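PDB 4XAA: putative oxygenase from Streptomyces viridochromogenes Tue57, which is probably an iron- and 2-oxoglutarate-dependent dioxygenase of the phytanoyl-CoA dioxygenase family, acting in the oxidative cyclizations of orthosomycin biosynthesis. Local coordinates for residues Pro25-Pro29 and Asp30-Arg34; Val129-Pro133 and Arg134-Asn138. One frame throughout, in Å; residues are numbered along the deposited sequence.

Interaction 1 of 2, residues Pro25-Pro29 and Asp30-Arg34; sequences PVLAP and DAIAR
Ala28 is the N-cap of helix 29-47, and its carbonyl oxygen collects the amides of Ala31 and Ile32, a worked example of how a chain leaving a strand is turned into a helix. Asp30 follows Pro29 directly in the first turn. A chi1 of 178° swings its side chain away from the loop, leaving the carboxylate close to the helix start, where the N-terminal end of the helix would be expected to favour a negative charge. Ala31 donates its N-H to Ala28 O at 2.7 Å, a bent bond that reaches the oxygen from above the carbonyl plane. The methyl of the same residue lies against the loop, 4.1 Å between Ala31 CB and Leu27 CB. Ile32 adds the second grip on that oxygen: Ile32 N to Ala28 O is 3.2 Å, straighter and lying in the carbonyl plane, so one acceptor serves two successive amides. Its CD1 reaches Leu27 CB at 4.0 Å and Leu27 CD1 at 4.1 Å, the two side chains crossing at about a right angle as they close the buried side of the turn. Ala33 continues the helical pattern one residue on, where Ala33 N hydrogen-bonds to Pro29 O at 3.0 Å. Arg34 bends back along the first turn, one face of its guanidinium lying over Ala31 CA near the rim of the group, and forms a salt bridge, Arg34 NH2 to Asp30 OD1 at 2.6 Å, that joins i and i+4 on the exposed side. On the inner side of the turn, Leu27 touches Arg89 and Glu91 of helix 90-100, while Val26 touches Leu92 and Leu95 of that helix and Val187 of strand 186-191, the partner of strand 20-25 in the main sheet.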
loop_
_atom_site.group_PDB
_atom_site.type_symbol
_atom_site.label_atom_id
_atom_site.label_comp_id
_atom_site.label_asym_id
_atom_site.label_seq_id
_atom_site.Cartn_x
_atom_site.Cartn_y
_atom_site.Cartn_z
ATOM N N PRO A 25 -2.050 -13.309 5.458
ATOM C CA PRO A 25 -1.422 -12.930 6.724
ATOM C C PRO A 25 0.064 -13.262 6.771
ATOM O O PRO A 25 0.521 -14.249 6.195
ATOM C CB PRO A 25 -2.196 -13.742 7.762
ATOM C CG PRO A 25 -3.504 -14.067 7.103
ATOM C CD PRO A 25 -3.165 -14.254 5.656
ATOM N N VAL A 26 0.806 -12.410 7.465
ATOM C CA VAL A 26 2.250 -12.513 7.554
ATOM C C VAL A 26 2.648 -12.353 9.009
ATOM O O VAL A 26 3.467 -13.103 9.530
ATOM C CB VAL A 26 2.956 -11.440 6.713
ATOM C CG1 VAL A 26 4.443 -11.454 6.982
ATOM C CG2 VAL A 26 2.679 -11.653 5.242
ATOM N N LEU A 27 2.056 -11.357 9.656
ATOM C CA LEU A 27 2.264 -11.147 11.074
ATOM C C LEU A 27 1.119 -11.732 11.878
ATOM O O LEU A 27 -0.010 -11.809 11.400
ATOM C CB LEU A 27 2.401 -9.664 11.386
ATOM C CG LEU A 27 3.525 -8.948 10.642
ATOM C CD1 LEU A 27 3.413 -7.431 10.825
ATOM C CD2 LEU A 27 4.874 -9.482 11.101
ATOM N N ALA A 28 1.428 -12.158 13.096
ATOM C CA ALA A 28 0.419 -12.588 14.035
ATOM C C ALA A 28 -0.606 -11.486 14.230
ATOM O O ALA A 28 -0.241 -10.319 14.351
ATOM C CB ALA A 28 1.062 -12.966 15.367
ATOM N N PRO A 29 -1.893 -11.860 14.256
ATOM C CA PRO A 29 -3.059 -10.982 14.405
ATOM C C PRO A 29 -2.899 -9.928 15.488
ATOM O O PRO A 29 -3.377 -8.801 15.320
ATOM C CB PRO A 29 -4.174 -11.959 14.776
ATOM C CG PRO A 29 -3.806 -13.186 14.051
ATOM C CD PRO A 29 -2.296 -13.271 14.113
ATOM N N ASP A 30 -2.249 -10.303 16.584
ATOM C CA ASP A 30 -1.994 -9.387 17.692
ATOM C C ASP A 30 -1.055 -8.266 17.274
ATOM O O ASP A 30 -1.185 -7.142 17.739
ATOM C CB ASP A 30 -1.406 -10.152 18.887
ATOM C CG ASP A 30 -1.060 -9.248 20.054
ATOM O OD1 ASP A 30 0.142 -9.128 20.377
ATOM O OD2 ASP A 30 -1.986 -8.658 20.648
ATOM N N ALA A 31 -0.110 -8.581 16.396
ATOM C CA ALA A 31 0.828 -7.584 15.887
ATOM C C ALA A 31 0.118 -6.596 14.959
ATOM O O ALA A 31 0.381 -5.391 14.988
ATOM C CB ALA A 31 1.974 -8.256 15.165
ATOM N N ILE A 32 -0.785 -7.124 14.141
ATOM C CA ILE A 32 -1.600 -6.315 13.260
ATOM C C ILE A 32 -2.456 -5.379 14.099
ATOM O O ILE A 32 -2.677 -4.221 13.740
ATOM C CB ILE A 32 -2.481 -7.195 12.366
ATOM C CG1 ILE A 32 -1.605 -8.021 11.424
ATOM C CG2 ILE A 32 -3.468 -6.355 11.565
ATOM C CD1 ILE A 32 -0.641 -7.178 10.626
ATOM N N ALA A 33 -2.905 -5.879 15.242
ATOM C CA ALA A 33 -3.805 -5.120 16.097
ATOM C C ALA A 33 -3.087 -3.935 16.713
ATOM O O ALA A 33 -3.646 -2.853 16.842
ATOM C CB ALA A 33 -4.397 -6.019 17.181
ATOM N N ARG A 34 -1.836 -4.143 17.094
ATOM C CA ARG A 34 -1.030 -3.070 17.656
ATOM C C ARG A 34 -0.663 -2.043 16.583
ATOM O O ARG A 34 -0.717 -0.844 16.833
ATOM C CB ARG A 34 0.216 -3.645 18.320
ATOM C CG ARG A 34 -0.107 -4.517 19.540
ATOM C CD ARG A 34 1.156 -5.135 20.131
ATOM N NE ARG A 34 1.247 -6.564 19.829
ATOM C CZ ARG A 34 2.381 -7.199 19.536
ATOM N NH1 ARG A 34 3.524 -6.517 19.505
ATOM N NH2 ARG A 34 2.375 -8.517 19.280
#

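Interaction 2 of 2, residues Val129-Pro133 and Arg134-Asn138; sequences VNVGP and RTVCN
A beta turn resembling type II, Gly132 to Thr135, stands just before strand 136-142 of the double-stranded beta-helix, in the connection that leaves the metal-binding His125 and Asp127. Arg134, at the third position, takes a left-handed backbone conformation (phi 55°, psi 43°), and the carbonyl and amide that a tight turn would join directly are instead spanned by a water. It lies 2.7 Å from Gly132 O and accepts from Thr135 N at 3.0 Å. The Arg134 chain runs extended from CG to NE, away from the turn and against Phe15 of helix 8-18, and its NH2 is bonded to Phe99 O. Thr135 turns back toward the loop: its OG1 is 3.2 Å from Gly132 O and equally far from Pro133 O, so its single proton has two carbonyls to choose between, while the methyl CG2 packs against Val131 CB. Next to it, the side chain of Val136 lies about 11 Å from the bound nickel. The Val131 and Val136 side chains cross at about a right angle, and Val131 CG2, set between its own backbone N and carbonyl carbon, meets Val136 CG2 at 3.6 Å.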
loop_
_atom_site.group_PDB
_atom_site.type_symbol
_atom_site.label_atom_id
_atom_site.label_comp_id
_atom_site.label_asym_id
_atom_site.label_seq_id
_atom_site.Cartn_x
_atom_site.Cartn_y
_atom_site.Cartn_z
ATOM N N VAL A 129 9.549 3.693 -12.544
ATOM C CA VAL A 129 9.924 2.978 -13.763
ATOM C C VAL A 129 11.419 3.044 -14.059
ATOM O O VAL A 129 11.837 2.674 -15.157
ATOM C CB VAL A 129 9.174 3.490 -15.006
ATOM C CG1 VAL A 129 7.676 3.320 -14.830
ATOM C CG2 VAL A 129 9.545 4.932 -15.297
ATOM N N ASN A 130 12.221 3.488 -13.091
ATOM C CA ASN A 130 13.670 3.511 -13.272
ATOM C C ASN A 130 14.322 2.213 -12.789
ATOM O O ASN A 130 15.547 2.122 -12.650
ATOM C CB ASN A 130 14.279 4.717 -12.553
ATOM C CG ASN A 130 14.155 4.622 -11.044
ATOM O OD1 ASN A 130 13.312 3.887 -10.512
ATOM N ND2 ASN A 130 14.994 5.368 -10.343
ATOM N N VAL A 131 13.498 1.205 -12.526
ATOM C CA VAL A 131 14.006 -0.117 -12.185
ATOM C C VAL A 131 13.291 -1.158 -13.024
ATOM O O VAL A 131 12.153 -0.953 -13.438
ATOM C CB VAL A 131 13.817 -0.450 -10.691
ATOM C CG1 VAL A 131 14.776 0.354 -9.828
ATOM C CG2 VAL A 131 12.356 -0.221 -10.268
ATOM N N GLY A 132 13.964 -2.275 -13.267
ATOM C CA GLY A 132 13.379 -3.372 -14.002
ATOM C C GLY A 132 12.230 -3.997 -13.237
ATOM O O GLY A 132 12.039 -3.716 -12.053
ATOM N N PRO A 133 11.440 -4.840 -13.917
ATOM C CA PRO A 133 10.342 -5.522 -13.230
ATOM C C PRO A 133 10.892 -6.470 -12.186
ATOM O O PRO A 133 12.041 -6.910 -12.309
ATOM C CB PRO A 133 9.630 -6.287 -14.350
ATOM C CG PRO A 133 10.111 -5.689 -15.616
ATOM C CD PRO A 133 11.490 -5.172 -15.350
ATOM N N ARG A 134 10.085 -6.760 -11.171
ATOM C CA ARG A 134 10.465 -7.685 -10.106
ATOM C C ARG A 134 11.780 -7.296 -9.439
ATOM O O ARG A 134 12.613 -8.149 -9.160
ATOM C CB ARG A 134 10.567 -9.116 -10.643
ATOM C CG ARG A 134 9.986 -10.102 -9.678
ATOM C CD ARG A 134 10.420 -11.518 -9.961
ATOM N NE ARG A 134 9.943 -12.401 -8.902
ATOM C CZ ARG A 134 10.042 -13.721 -8.928
ATOM N NH1 ARG A 134 10.602 -14.315 -9.969
ATOM N NH2 ARG A 134 9.591 -14.441 -7.904
ATOM N N THR A 135 11.942 -6.005 -9.183
ATOM C CA THR A 135 13.171 -5.471 -8.610
ATOM C C THR A 135 12.875 -4.692 -7.328
ATOM O O THR A 135 13.642 -4.749 -6.363
ATOM C CB THR A 135 13.900 -4.574 -9.632
ATOM O OG1 THR A 135 14.384 -5.391 -10.703
ATOM C CG2 THR A 135 15.063 -3.862 -9.007
ATOM N N VAL A 136 11.748 -3.980 -7.321
ATOM C CA VAL A 136 11.336 -3.183 -6.169
ATOM C C VAL A 136 9.845 -3.419 -5.965
ATOM O O VAL A 136 9.078 -3.316 -6.907
ATOM C CB VAL A 136 11.638 -1.651 -6.372
ATOM C CG1 VAL A 136 11.509 -0.880 -5.077
ATOM C CG2 VAL A 136 13.022 -1.444 -6.930
ATOM N N CYS A 137 9.430 -3.767 -4.752
ATOM C CA CYS A 137 8.007 -3.957 -4.499
ATOM C C CYS A 137 7.512 -3.163 -3.310
ATOM O O CYS A 137 8.291 -2.718 -2.486
ATOM C CB CYS A 137 7.682 -5.440 -4.278
ATOM S SG CYS A 137 8.465 -6.140 -2.807
ATOM N N ASN A 138 6.197 -2.990 -3.247
ATOM C CA ASN A 138 5.526 -2.410 -2.101
ATOM C C ASN A 138 4.783 -3.474 -1.342
ATOM O O ASN A 138 4.045 -4.260 -1.931
ATOM C CB ASN A 138 4.541 -1.324 -2.529
ATOM C CG ASN A 138 5.224 -0.003 -2.883
ATOM O OD1 ASN A 138 5.570 0.789 -2.002
ATOM N ND2 ASN A 138 5.395 0.248 -4.178
HETATM O O HOH W 1 10.211 -3.749 -10.130
#

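Both contacts are local transitions between a loop and a regular element, and both are partly buried, yet they solve the problem differently. Interaction 1 starts a helix: repeated backbone bonds organise it, apolar groups seal its inner side and a charge pair runs along the outside. Interaction 2 leads into a strand, and at its turn a water stands in for the direct amide-to-carbonyl bond, with a threonine hydroxyl near two carbonyls. The centres of interactions 1 and 2 are about 27 Å apart, and the two do not touch. They do share a sheet, since strand 186-191 lies between strand 20-25, which runs into residues 25-29, and strand 136-142, which begins within 134-138. Of the two, interaction 2 follows on from the metal-binding His125 and Asp127.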